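Local coordinates for proliferating cell nuclear antigen (Entamoeba histolytica, PDB 3P91), which forms a ring around DNA and probably acts as a processivity factor that holds DNA polymerase delta on its template during replication, at residues 10-15 / 61-66; 20-25 / 79-84; 33-38 / 69-74. One frame throughout, in Å; residues are numbered along the deposited sequence.

Interaction 1 of 3, residues 10-15 / 61-66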
ATOM      1  N   LYS A  10       4.869 -33.793   4.514  1.00 22.62           N
ATOM      2  CA  LYS A  10       4.227 -32.750   5.298  1.00 24.23           C
ATOM      3  C   LYS A  10       5.249 -31.933   6.049  1.00 23.03           C
ATOM      4  O   LYS A  10       6.060 -32.475   6.791  1.00 22.75           O
ATOM      5  CB  LYS A  10       3.220 -33.317   6.291  1.00 26.22           C
ATOM      6  CG  LYS A  10       2.530 -32.231   7.103  1.00 25.19           C
ATOM      7  CD  LYS A  10       1.538 -32.836   8.060  1.00 28.72           C
ATOM      8  CE  LYS A  10       2.266 -33.693   9.070  1.00 31.58           C
ATOM      9  NZ  LYS A  10       1.517 -34.939   9.398  1.00 36.44           N
ATOM     10  N   PHE A  11       5.189 -30.621   5.872  1.00 22.47           N
ATOM     11  CA  PHE A  11       6.158 -29.743   6.488  1.00 22.80           C
ATOM     12  C   PHE A  11       5.913 -29.594   7.975  1.00 23.14           C
ATOM     13  O   PHE A  11       4.783 -29.690   8.440  1.00 24.34           O
ATOM     14  CB  PHE A  11       6.131 -28.379   5.812  1.00 24.01           C
ATOM     15  CG  PHE A  11       6.699 -28.388   4.433  1.00 23.99           C
ATOM     16  CD1 PHE A  11       8.027 -28.059   4.219  1.00 23.55           C
ATOM     17  CD2 PHE A  11       5.917 -28.746   3.351  1.00 24.35           C
ATOM     18  CE1 PHE A  11       8.562 -28.072   2.944  1.00 22.68           C
ATOM     19  CE2 PHE A  11       6.446 -28.762   2.075  1.00 23.75           C
ATOM     20  CZ  PHE A  11       7.772 -28.420   1.870  1.00 21.68           C
ATOM     21  N   LYS A  12       6.985 -29.377   8.722  1.00 22.65           N
ATOM     22  CA  LYS A  12       6.857 -28.962  10.107  1.00 25.35           C
ATOM     23  C   LYS A  12       6.270 -27.561  10.126  1.00 26.03           C
ATOM     24  O   LYS A  12       5.336 -27.282  10.878  1.00 30.95           O
ATOM     25  CB  LYS A  12       8.216 -28.996  10.813  1.00 24.09           C
ATOM     26  CG  LYS A  12       8.630 -30.396  11.228  1.00 25.23           C
ATOM     27  CD  LYS A  12      10.037 -30.450  11.771  1.00 24.26           C
ATOM     28  CE  LYS A  12      10.336 -31.816  12.359  1.00 25.45           C
ATOM     29  NZ  LYS A  12      11.780 -31.978  12.717  1.00 28.74           N
ATOM     30  N   GLU A  13       6.805 -26.689   9.276  1.00 26.47           N
ATOM     31  CA  GLU A  13       6.327 -25.310   9.172  1.00 30.00           C
ATOM     32  C   GLU A  13       5.987 -24.946   7.732  1.00 29.49           C
ATOM     33  O   GLU A  13       6.827 -25.062   6.846  1.00 29.84           O
ATOM     34  CB  GLU A  13       7.378 -24.331   9.703  1.00 27.12           C
ATOM     35  CG  GLU A  13       7.690 -24.471  11.189  1.00 29.83           C
ATOM     36  CD  GLU A  13       6.498 -24.159  12.087  1.00 35.74           C
ATOM     37  OE1 GLU A  13       6.454 -24.698  13.212  1.00 40.79           O
ATOM     38  OE2 GLU A  13       5.611 -23.374  11.679  1.00 36.98           O
ATOM     39  N   ALA A  14       4.762 -24.491   7.502  1.00 29.91           N
ATOM     40  CA  ALA A  14       4.351 -24.096   6.159  1.00 31.78           C
ATOM     41  C   ALA A  14       5.096 -22.850   5.673  1.00 30.73           C
ATOM     42  O   ALA A  14       5.345 -22.689   4.476  1.00 30.16           O
ATOM     43  CB  ALA A  14       2.843 -23.882   6.100  1.00 36.59           C
ATOM     44  N   ALA A  15       5.449 -21.976   6.609  1.00 32.49           N
ATOM     45  CA  ALA A  15       6.201 -20.766   6.294  1.00 30.67           C
ATOM     46  C   ALA A  15       7.471 -21.082   5.513  1.00 27.28           C
ATOM     47  O   ALA A  15       7.829 -20.365   4.582  1.00 28.56           O
ATOM     48  CB  ALA A  15       6.540 -20.017   7.566  1.00 29.86           C
ATOM     49  N   ALA A  61      13.063 -31.083   7.958  1.00 22.93           N
ATOM     50  CA  ALA A  61      12.129 -29.975   7.815  1.00 22.77           C
ATOM     51  C   ALA A  61      10.665 -30.444   7.796  1.00 21.98           C
ATOM     52  O   ALA A  61       9.742 -29.632   7.791  1.00 20.49           O
ATOM     53  CB  ALA A  61      12.459 -29.175   6.557  1.00 23.41           C
ATOM     54  N   PHE A  62      10.471 -31.761   7.801  1.00 23.36           N
ATOM     55  CA  PHE A  62       9.154 -32.359   7.651  1.00 21.10           C
ATOM     56  C   PHE A  62       8.762 -33.209   8.848  1.00 22.81           C
ATOM     57  O   PHE A  62       9.610 -33.801   9.511  1.00 22.68           O
ATOM     58  CB  PHE A  62       9.117 -33.232   6.401  1.00 20.43           C
ATOM     59  CG  PHE A  62       9.634 -32.550   5.177  1.00 21.76           C
ATOM     60  CD1 PHE A  62       8.770 -31.889   4.321  1.00 22.31           C
ATOM     61  CD2 PHE A  62      10.989 -32.569   4.876  1.00 23.14           C
ATOM     62  CE1 PHE A  62       9.251 -31.253   3.187  1.00 22.16           C
ATOM     63  CE2 PHE A  62      11.477 -31.941   3.748  1.00 21.41           C
ATOM     64  CZ  PHE A  62      10.608 -31.279   2.901  1.00 21.35           C
ATOM     65  N   ASP A  63       7.461 -33.265   9.111  1.00 22.82           N
ATOM     66  CA  ASP A  63       6.909 -34.181  10.096  1.00 26.12           C
ATOM     67  C   ASP A  63       6.698 -35.567   9.492  1.00 24.69           C
ATOM     68  O   ASP A  63       6.819 -36.575  10.185  1.00 23.61           O
ATOM     69  CB  ASP A  63       5.592 -33.639  10.649  1.00 26.43           C
ATOM     70  CG  ASP A  63       5.805 -32.576  11.697  1.00 27.25           C
ATOM     71  OD1 ASP A  63       4.982 -31.635  11.775  1.00 28.64           O
ATOM     72  OD2 ASP A  63       6.803 -32.687  12.442  1.00 27.09           O
ATOM     73  N   GLU A  64       6.370 -35.599   8.203  1.00 23.39           N
ATOM     74  CA  GLU A  64       6.296 -36.845   7.439  1.00 23.79           C
ATOM     75  C   GLU A  64       7.052 -36.672   6.132  1.00 24.03           C
ATOM     76  O   GLU A  64       7.022 -35.593   5.527  1.00 23.89           O
ATOM     77  CB  GLU A  64       4.849 -37.224   7.135  1.00 23.47           C
ATOM     78  CG  GLU A  64       3.964 -37.307   8.356  1.00 27.72           C
ATOM     79  CD  GLU A  64       2.532 -37.648   8.012  1.00 29.14           C
ATOM     80  OE1 GLU A  64       1.773 -38.037   8.928  1.00 32.63           O
ATOM     81  OE2 GLU A  64       2.166 -37.530   6.826  1.00 28.69           O
ATOM     82  N   PHE A  65       7.734 -37.727   5.699  1.00 21.37           N
ATOM     83  CA  PHE A  65       8.470 -37.678   4.445  1.00 20.72           C
ATOM     84  C   PHE A  65       8.698 -39.066   3.870  1.00 21.63           C
ATOM     85  O   PHE A  65       9.239 -39.947   4.524  1.00 21.15           O
ATOM     86  CB  PHE A  65       9.806 -36.943   4.603  1.00 22.61           C
ATOM     87  CG  PHE A  65      10.455 -36.585   3.291  1.00 22.10           C
ATOM     88  CD1 PHE A  65      10.217 -35.353   2.696  1.00 19.20           C
ATOM     89  CD2 PHE A  65      11.284 -37.487   2.641  1.00 20.32           C
ATOM     90  CE1 PHE A  65      10.794 -35.030   1.489  1.00 18.91           C
ATOM     91  CE2 PHE A  65      11.873 -37.164   1.433  1.00 19.40           C
ATOM     92  CZ  PHE A  65      11.628 -35.935   0.856  1.00 20.65           C
ATOM     93  N   GLN A  66       8.265 -39.244   2.633  1.00 20.67           N
ATOM     94  CA  GLN A  66       8.423 -40.493   1.932  1.00 19.51           C
ATOM     95  C   GLN A  66       8.724 -40.181   0.483  1.00 19.76           C
ATOM     96  O   GLN A  66       7.961 -39.495  -0.188  1.00 20.85           O
ATOM     97  CB  GLN A  66       7.143 -41.337   2.037  1.00 21.58           C
ATOM     98  CG  GLN A  66       7.097 -42.549   1.100  1.00 20.73           C
ATOM     99  CD  GLN A  66       8.132 -43.620   1.440  1.00 24.13           C
ATOM    100  OE1 GLN A  66       8.843 -43.527   2.447  1.00 24.02           O
ATOM    101  NE2 GLN A  66       8.219 -44.647   0.598  1.00 24.82           N
TER
HETATM  102  O   HOH W   1       9.290 -27.250   7.620  1.00 22.23           O
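K12 reaches back across residues 61-63 from just beyond strand 7-11. Its CB lies 3.4 Å from A61 O, the same carbonyl that accepts the K12 backbone N-H at 2.9 Å (N-H...O 172°). With CG beside the backbone N (chi1 -79°), the chain crosses D63 at about a right angle, and CG comes 3.2 Å from D63 OD2. CD lies equally far from D63 OD2 and A61 C, CE passes 3.5 Å from F62 O, and NZ ends on a hydrogen bond to D60 O. The lysine thus follows the backbone of the opposite segment and does not pair with D63.

A classic beta bulge puts both D63 and E64 opposite K10: D63 N donates to K10 O at 2.8 Å, E64 N only weakly to the same oxygen, and K10 N to E64 O at 3.0 Å. K10 NZ also forms a salt bridge with E64 OE1 (3.1 Å), while E64 OE2 bonds H8 NE2. F62 CE1 sits over one face of the F11 ring, off-centre, with the planes at 45°. Strand 7-11 lies between strands 62-66 and 92-97, and the F11 ring also stacks on F17 of helix 14-25.

Interaction 2 of 3, residues 20-25 / 79-84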
ATOM      1  N   VAL A  20      10.732 -20.282   0.810  1.00 24.71           N
ATOM      2  CA  VAL A  20      11.593 -20.881  -0.193  1.00 22.39           C
ATOM      3  C   VAL A  20      11.156 -20.452  -1.589  1.00 22.63           C
ATOM      4  O   VAL A  20      11.957 -19.943  -2.373  1.00 22.45           O
ATOM      5  CB  VAL A  20      11.557 -22.410  -0.080  1.00 20.81           C
ATOM      6  CG1 VAL A  20      12.024 -23.072  -1.369  1.00 20.52           C
ATOM      7  CG2 VAL A  20      12.376 -22.860   1.104  1.00 19.16           C
ATOM      8  N   VAL A  21       9.874 -20.642  -1.879  1.00 21.91           N
ATOM      9  CA  VAL A  21       9.322 -20.346  -3.197  1.00 23.29           C
ATOM     10  C   VAL A  21       9.365 -18.858  -3.605  1.00 24.79           C
ATOM     11  O   VAL A  21       9.567 -18.540  -4.778  1.00 27.69           O
ATOM     12  CB  VAL A  21       7.905 -20.929  -3.334  1.00 22.74           C
ATOM     13  CG1 VAL A  21       7.249 -20.471  -4.618  1.00 23.10           C
ATOM     14  CG2 VAL A  21       7.979 -22.433  -3.283  1.00 22.44           C
ATOM     15  N   GLU A  22       9.178 -17.951  -2.653  1.00 23.42           N
ATOM     16  CA  GLU A  22       9.363 -16.527  -2.931  1.00 24.05           C
ATOM     17  C   GLU A  22      10.805 -16.218  -3.299  1.00 25.50           C
ATOM     18  O   GLU A  22      11.089 -15.645  -4.348  1.00 27.71           O
ATOM     19  CB  GLU A  22       8.974 -15.690  -1.718  1.00 25.31           C
ATOM     20  CG  GLU A  22       7.488 -15.596  -1.534  1.00 26.79           C
ATOM     21  CD  GLU A  22       6.790 -15.408  -2.858  1.00 31.19           C
ATOM     22  OE1 GLU A  22       6.002 -16.298  -3.243  1.00 32.48           O
ATOM     23  OE2 GLU A  22       7.042 -14.377  -3.521  1.00 32.13           O
ATOM     24  N   SER A  23      11.713 -16.598  -2.412  1.00 22.74           N
ATOM     25  CA  SER A  23      13.127 -16.389  -2.627  1.00 23.73           C
ATOM     26  C   SER A  23      13.532 -16.942  -3.978  1.00 24.98           C
ATOM     27  O   SER A  23      14.243 -16.298  -4.739  1.00 28.30           O
ATOM     28  CB  SER A  23      13.909 -17.080  -1.520  1.00 24.50           C
ATOM     29  OG  SER A  23      13.409 -16.686  -0.254  1.00 25.30           O
ATOM     30  N   LEU A  24      13.063 -18.143  -4.273  1.00 24.73           N
ATOM     31  CA  LEU A  24      13.413 -18.816  -5.506  1.00 23.02           C
ATOM     32  C   LEU A  24      12.939 -18.060  -6.714  1.00 24.45           C
ATOM     33  O   LEU A  24      13.659 -17.930  -7.694  1.00 27.82           O
ATOM     34  CB  LEU A  24      12.770 -20.191  -5.546  1.00 22.70           C
ATOM     35  CG  LEU A  24      13.558 -21.372  -4.992  1.00 25.07           C
ATOM     36  CD1 LEU A  24      12.762 -22.646  -5.209  1.00 25.57           C
ATOM     37  CD2 LEU A  24      14.914 -21.476  -5.658  1.00 24.49           C
ATOM     38  N   LYS A  25      11.708 -17.581  -6.650  1.00 25.28           N
ATOM     39  CA  LYS A  25      11.029 -17.111  -7.846  1.00 25.89           C
ATOM     40  C   LYS A  25      11.489 -15.725  -8.276  1.00 28.79           C
ATOM     41  O   LYS A  25      11.235 -15.300  -9.400  1.00 30.60           O
ATOM     42  CB  LYS A  25       9.514 -17.206  -7.672  1.00 26.79           C
ATOM     43  CG  LYS A  25       8.781 -15.910  -7.491  1.00 29.45           C
ATOM     44  CD  LYS A  25       7.307 -16.136  -7.797  1.00 30.77           C
ATOM     45  CE  LYS A  25       6.529 -14.842  -7.850  1.00 35.66           C
ATOM     46  NZ  LYS A  25       6.542 -14.191  -6.516  1.00 43.55           N
ATOM     47  N   HIS A  79       3.231 -20.022 -10.605  1.00 27.91           N
ATOM     48  CA  HIS A  79       1.992 -20.715 -10.285  1.00 28.99           C
ATOM     49  C   HIS A  79       1.965 -21.261  -8.866  1.00 29.06           C
ATOM     50  O   HIS A  79       0.914 -21.282  -8.227  1.00 28.88           O
ATOM     51  CB  HIS A  79       1.719 -21.816 -11.299  1.00 27.53           C
ATOM     52  CG  HIS A  79       1.542 -21.300 -12.686  1.00 29.29           C
ATOM     53  ND1 HIS A  79       1.466 -22.121 -13.788  1.00 28.79           N
ATOM     54  CD2 HIS A  79       1.441 -20.031 -13.150  1.00 27.85           C
ATOM     55  CE1 HIS A  79       1.317 -21.381 -14.872  1.00 31.56           C
ATOM     56  NE2 HIS A  79       1.300 -20.109 -14.512  1.00 28.48           N
ATOM     57  N   LEU A  80       3.121 -21.691  -8.375  1.00 26.25           N
ATOM     58  CA  LEU A  80       3.211 -22.231  -7.026  1.00 25.87           C
ATOM     59  C   LEU A  80       3.069 -21.151  -5.958  1.00 26.14           C
ATOM     60  O   LEU A  80       2.458 -21.377  -4.918  1.00 26.83           O
ATOM     61  CB  LEU A  80       4.518 -23.007  -6.839  1.00 25.85           C
ATOM     62  CG  LEU A  80       4.791 -23.598  -5.455  1.00 24.25           C
ATOM     63  CD1 LEU A  80       3.662 -24.498  -5.020  1.00 24.56           C
ATOM     64  CD2 LEU A  80       6.098 -24.362  -5.467  1.00 22.10           C
ATOM     65  N   SER A  81       3.628 -19.973  -6.202  1.00 27.73           N
ATOM     66  CA  SER A  81       3.549 -18.910  -5.207  1.00 28.54           C
ATOM     67  C   SER A  81       2.111 -18.415  -5.079  1.00 27.71           C
ATOM     68  O   SER A  81       1.619 -18.190  -3.972  1.00 27.01           O
ATOM     69  CB  SER A  81       4.506 -17.762  -5.535  1.00 31.19           C
ATOM     70  OG  SER A  81       3.890 -16.791  -6.361  1.00 35.86           O
ATOM     71  N   LYS A  82       1.432 -18.264  -6.211  1.00 27.72           N
ATOM     72  CA  LYS A  82       0.003 -17.940  -6.203  1.00 30.07           C
ATOM     73  C   LYS A  82      -0.817 -18.910  -5.341  1.00 27.19           C
ATOM     74  O   LYS A  82      -1.722 -18.504  -4.617  1.00 28.67           O
ATOM     75  CB  LYS A  82      -0.551 -17.882  -7.632  1.00 32.18           C
ATOM     76  CG  LYS A  82       0.018 -16.734  -8.456  1.00 33.83           C
ATOM     77  CD  LYS A  82      -0.653 -16.600  -9.812  1.00 36.04           C
ATOM     78  CE  LYS A  82      -2.067 -16.083  -9.679  1.00 37.51           C
ATOM     79  NZ  LYS A  82      -2.707 -15.875 -11.007  1.00 43.09           N
ATOM     80  N   ILE A  83      -0.492 -20.193  -5.409  1.00 26.72           N
ATOM     81  CA  ILE A  83      -1.142 -21.173  -4.552  1.00 27.11           C
ATOM     82  C   ILE A  83      -0.745 -21.003  -3.086  1.00 27.78           C
ATOM     83  O   ILE A  83      -1.595 -21.022  -2.198  1.00 28.27           O
ATOM     84  CB  ILE A  83      -0.810 -22.604  -4.993  1.00 22.94           C
ATOM     85  CG1 ILE A  83      -1.204 -22.811  -6.453  1.00 23.61           C
ATOM     86  CG2 ILE A  83      -1.511 -23.598  -4.107  1.00 24.49           C
ATOM     87  CD1 ILE A  83      -0.914 -24.206  -6.972  1.00 24.87           C
ATOM     88  N   LEU A  84       0.554 -20.837  -2.844  1.00 29.95           N
ATOM     89  CA  LEU A  84       1.091 -20.726  -1.489  1.00 27.89           C
ATOM     90  C   LEU A  84       0.657 -19.452  -0.778  1.00 28.25           C
ATOM     91  O   LEU A  84       0.500 -19.431   0.441  1.00 28.51           O
ATOM     92  CB  LEU A  84       2.613 -20.800  -1.523  1.00 27.35           C
ATOM     93  CG  LEU A  84       3.150 -22.148  -1.969  1.00 25.16           C
ATOM     94  CD1 LEU A  84       4.617 -22.239  -1.642  1.00 22.66           C
ATOM     95  CD2 LEU A  84       2.366 -23.241  -1.268  1.00 24.46           C
TER
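V21 set against L80, S81 and L84 makes this a buried helix-helix contact, in which helix 14-25 and helix 77-84 of the N-terminal half run side by side in nearly antiparallel directions. The evidence is an axis separation of 9.6 Å and an angle of 147° between the two segments. V21 points toward the other helix and divides its two methyls. CG1, anti to the backbone N (chi1 172°), lies 4.0 Å from S81 CB, while CG2 meets both leucines, 3.5 Å from L80 CD2 and 3.7 Å from L84 CD1. Each leucine crosses the valine at about a right angle, and both also rest on F17, which extends the apolar seam along helix 14-25.

Polar groups border this seam at S81. The E22 chain bends at chi2 (-41°), bringing OE1 within 3.1 Å of S81 CB, and the K25 chain passes with CE 3.6 Å from S81 OG. No hydrogen bond joins the two segments. The charged ends pair within their own helix through a K25 NZ to E22 OE2 salt bridge of 3.0 Å, and S81 OG bonds T78 O weakly. On another side of helix 77-84, H79, K82 and I83 pack on M180 and C181 of the second subunit. Such a helix pair laid on beta sheet is the hallmark of the PCNA domain, whose helices line the central DNA channel of the trimeric ring.

Interaction 3 of 3, residues 33-38 / 69-74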
ATOM      1  N   PHE A  33      12.321 -29.593  -9.172  1.00 25.20           N
ATOM      2  CA  PHE A  33      12.516 -29.975  -7.795  1.00 24.53           C
ATOM      3  C   PHE A  33      12.830 -31.438  -7.795  1.00 25.17           C
ATOM      4  O   PHE A  33      11.982 -32.264  -8.109  1.00 25.59           O
ATOM      5  CB  PHE A  33      11.259 -29.715  -6.982  1.00 25.93           C
ATOM      6  CG  PHE A  33      11.045 -28.277  -6.679  1.00 25.38           C
ATOM      7  CD1 PHE A  33      11.145 -27.812  -5.389  1.00 25.92           C
ATOM      8  CD2 PHE A  33      10.783 -27.379  -7.697  1.00 28.77           C
ATOM      9  CE1 PHE A  33      10.960 -26.478  -5.112  1.00 27.96           C
ATOM     10  CE2 PHE A  33      10.592 -26.037  -7.429  1.00 26.01           C
ATOM     11  CZ  PHE A  33      10.681 -25.586  -6.138  1.00 25.54           C
ATOM     12  N   ASP A  34      14.074 -31.749  -7.470  1.00 26.20           N
ATOM     13  CA  ASP A  34      14.523 -33.122  -7.408  1.00 23.79           C
ATOM     14  C   ASP A  34      14.269 -33.645  -6.011  1.00 23.03           C
ATOM     15  O   ASP A  34      14.936 -33.261  -5.057  1.00 22.58           O
ATOM     16  CB  ASP A  34      16.008 -33.202  -7.759  1.00 22.90           C
ATOM     17  CG  ASP A  34      16.307 -32.649  -9.137  1.00 26.71           C
ATOM     18  OD1 ASP A  34      17.095 -31.684  -9.239  1.00 34.52           O
ATOM     19  OD2 ASP A  34      15.752 -33.171 -10.122  1.00 27.54           O
ATOM     20  N   CYS A  35      13.277 -34.510  -5.888  1.00 24.36           N
ATOM     21  CA  CYS A  35      12.976 -35.121  -4.609  1.00 23.40           C
ATOM     22  C   CYS A  35      13.646 -36.489  -4.512  1.00 23.14           C
ATOM     23  O   CYS A  35      13.914 -37.144  -5.516  1.00 23.23           O
ATOM     24  CB  CYS A  35      11.463 -35.235  -4.429  1.00 22.22           C
ATOM     25  SG  CYS A  35      10.588 -33.704  -4.838  1.00 23.29           S
ATOM     26  N   SER A  36      13.941 -36.901  -3.293  1.00 20.93           N
ATOM     27  CA  SER A  36      14.514 -38.203  -3.057  1.00 21.19           C
ATOM     28  C   SER A  36      14.392 -38.444  -1.568  1.00 21.79           C
ATOM     29  O   SER A  36      13.851 -37.610  -0.853  1.00 23.19           O
ATOM     30  CB  SER A  36      15.972 -38.246  -3.509  1.00 22.74           C
ATOM     31  OG  SER A  36      16.821 -37.567  -2.597  1.00 24.11           O
ATOM     32  N   ASP A  37      14.872 -39.585  -1.095  1.00 23.90           N
ATOM     33  CA  ASP A  37      14.775 -39.889   0.327  1.00 22.53           C
ATOM     34  C   ASP A  37      15.718 -39.012   1.141  1.00 22.14           C
ATOM     35  O   ASP A  37      15.748 -39.091   2.365  1.00 22.98           O
ATOM     36  CB  ASP A  37      14.996 -41.386   0.601  1.00 23.62           C
ATOM     37  CG  ASP A  37      16.280 -41.932  -0.023  1.00 24.87           C
ATOM     38  OD1 ASP A  37      16.297 -43.111  -0.418  1.00 29.56           O
ATOM     39  OD2 ASP A  37      17.284 -41.205  -0.105  1.00 27.50           O
ATOM     40  N   ALA A  38      16.473 -38.161   0.448  1.00 23.51           N
ATOM     41  CA  ALA A  38      17.409 -37.240   1.093  1.00 23.17           C
ATOM     42  C   ALA A  38      16.863 -35.809   1.178  1.00 22.41           C
ATOM     43  O   ALA A  38      17.457 -34.947   1.828  1.00 21.08           O
ATOM     44  CB  ALA A  38      18.746 -37.256   0.382  1.00 22.34           C
ATOM     45  N   LYS A  69      11.909 -43.646  -4.333  1.00 25.10           N
ATOM     46  CA  LYS A  69      12.749 -43.487  -5.504  1.00 25.35           C
ATOM     47  C   LYS A  69      12.773 -42.012  -5.904  1.00 27.47           C
ATOM     48  O   LYS A  69      11.776 -41.305  -5.748  1.00 26.57           O
ATOM     49  CB  LYS A  69      12.237 -44.366  -6.648  1.00 21.71           C
ATOM     50  CG  LYS A  69      12.114 -45.837  -6.256  1.00 29.42           C
ATOM     51  CD  LYS A  69      11.681 -46.740  -7.419  1.00 29.11           C
ATOM     52  N   PRO A  70      13.919 -41.542  -6.411  1.00 25.72           N
ATOM     53  CA  PRO A  70      14.067 -40.145  -6.832  1.00 25.12           C
ATOM     54  C   PRO A  70      13.079 -39.750  -7.922  1.00 26.58           C
ATOM     55  O   PRO A  70      12.841 -40.502  -8.859  1.00 26.87           O
ATOM     56  CB  PRO A  70      15.493 -40.096  -7.384  1.00 22.95           C
ATOM     57  CG  PRO A  70      16.187 -41.240  -6.743  1.00 25.53           C
ATOM     58  CD  PRO A  70      15.159 -42.309  -6.603  1.00 23.54           C
ATOM     59  N   ILE A  71      12.509 -38.560  -7.786  1.00 27.46           N
ATOM     60  CA  ILE A  71      11.644 -37.996  -8.808  1.00 25.29           C
ATOM     61  C   ILE A  71      12.029 -36.540  -9.012  1.00 27.79           C
ATOM     62  O   ILE A  71      12.661 -35.932  -8.147  1.00 28.59           O
ATOM     63  CB  ILE A  71      10.179 -38.065  -8.387  1.00 28.54           C
ATOM     64  CG1 ILE A  71       9.927 -37.168  -7.181  1.00 24.39           C
ATOM     65  CG2 ILE A  71       9.795 -39.491  -8.042  1.00 29.24           C
ATOM     66  CD1 ILE A  71       8.565 -37.379  -6.582  1.00 25.18           C
ATOM     67  N   THR A  72      11.669 -35.986 -10.163  1.00 27.18           N
ATOM     68  CA  THR A  72      11.926 -34.580 -10.426  1.00 28.29           C
ATOM     69  C   THR A  72      10.641 -33.894 -10.858  1.00 27.23           C
ATOM     70  O   THR A  72      10.028 -34.285 -11.843  1.00 30.30           O
ATOM     71  CB  THR A  72      13.026 -34.379 -11.490  1.00 27.60           C
ATOM     72  OG1 THR A  72      12.802 -33.143 -12.177  1.00 31.66           O
ATOM     73  CG2 THR A  72      13.005 -35.502 -12.493  1.00 29.12           C
ATOM     74  N   LEU A  73      10.228 -32.880 -10.105  1.00 26.95           N
ATOM     75  CA  LEU A  73       9.005 -32.146 -10.414  1.00 27.94           C
ATOM     76  C   LEU A  73       9.299 -30.828 -11.119  1.00 25.96           C
ATOM     77  O   LEU A  73       9.939 -29.947 -10.557  1.00 25.53           O
ATOM     78  CB  LEU A  73       8.212 -31.868  -9.138  1.00 26.00           C
ATOM     79  CG  LEU A  73       8.011 -33.020  -8.158  1.00 24.10           C
ATOM     80  CD1 LEU A  73       7.576 -32.469  -6.827  1.00 24.59           C
ATOM     81  CD2 LEU A  73       6.999 -34.018  -8.672  1.00 21.52           C
ATOM     82  N   GLY A  74       8.822 -30.706 -12.354  1.00 27.14           N
ATOM     83  CA  GLY A  74       8.974 -29.487 -13.123  1.00 28.81           C
ATOM     84  C   GLY A  74       7.972 -28.434 -12.693  1.00 27.94           C
ATOM     85  O   GLY A  74       6.786 -28.533 -12.990  1.00 27.57           O
TER
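C35 and I71 meet on the face of an antiparallel strand pair that also carries F33 and L73, with C35 CB 3.7 Å from I71 CG1. That branch of I71 stands between its backbone N and carbonyl carbon (chi1 66°), which sets it upright beside the cysteine. The thiol then leans along the strands, SG coming 3.8 Å from L73 CD1, so C35 bridges two neighbours, I71 through CB and L73 through sulfur. F7 of strand 7-11 packs on C35 and I71. The F33 ring swings away from L73, presenting an edge to L73 O, and packs on F17 and L24 of helix 14-25.

D34 and T72 carry the other face, lying side by side, with D34 OD2 3.3 Å from T72 CB. Two hydrogen-bonded pairs fix the register: F33 N to L73 O (2.8 Å) with L73 N to F33 O (2.7 Å), and C35 N to I71 O (2.7 Å) with I71 N to C35 O (3.0 Å). S36 OG accepts from A38 N in an ST turn that leads into strand 39-45. Strand 71-76 is the outermost strand, within this chain, of the long antiparallel sheet that runs across both domains, as is characteristic of PCNA.

In the fold
From the N terminus, strand 7-11, helix 14-25 and strand 30-36 give the first segments of interactions 1, 2 and 3. Their partners return in the order 1, 3, 2: 61-66, 69-74, then 79-84. Interaction 1 closes the 45 residues between 15 and 61 and crosses both others; interaction 3 closes the shortest loop, 38 to 69, wholly within the 53 residues between 25 and 79 closed by interaction 2. Interactions 1 and 3 secure strands of two different sheets; interaction 2 joins the helices following strands 7-11 and 71-76. Interaction 3 touches both others, through F65 CE2 3.1 Å from S36 O and L24 CD1 3.7 Å from F33 CZ, whereas 1 and 2 do not touch.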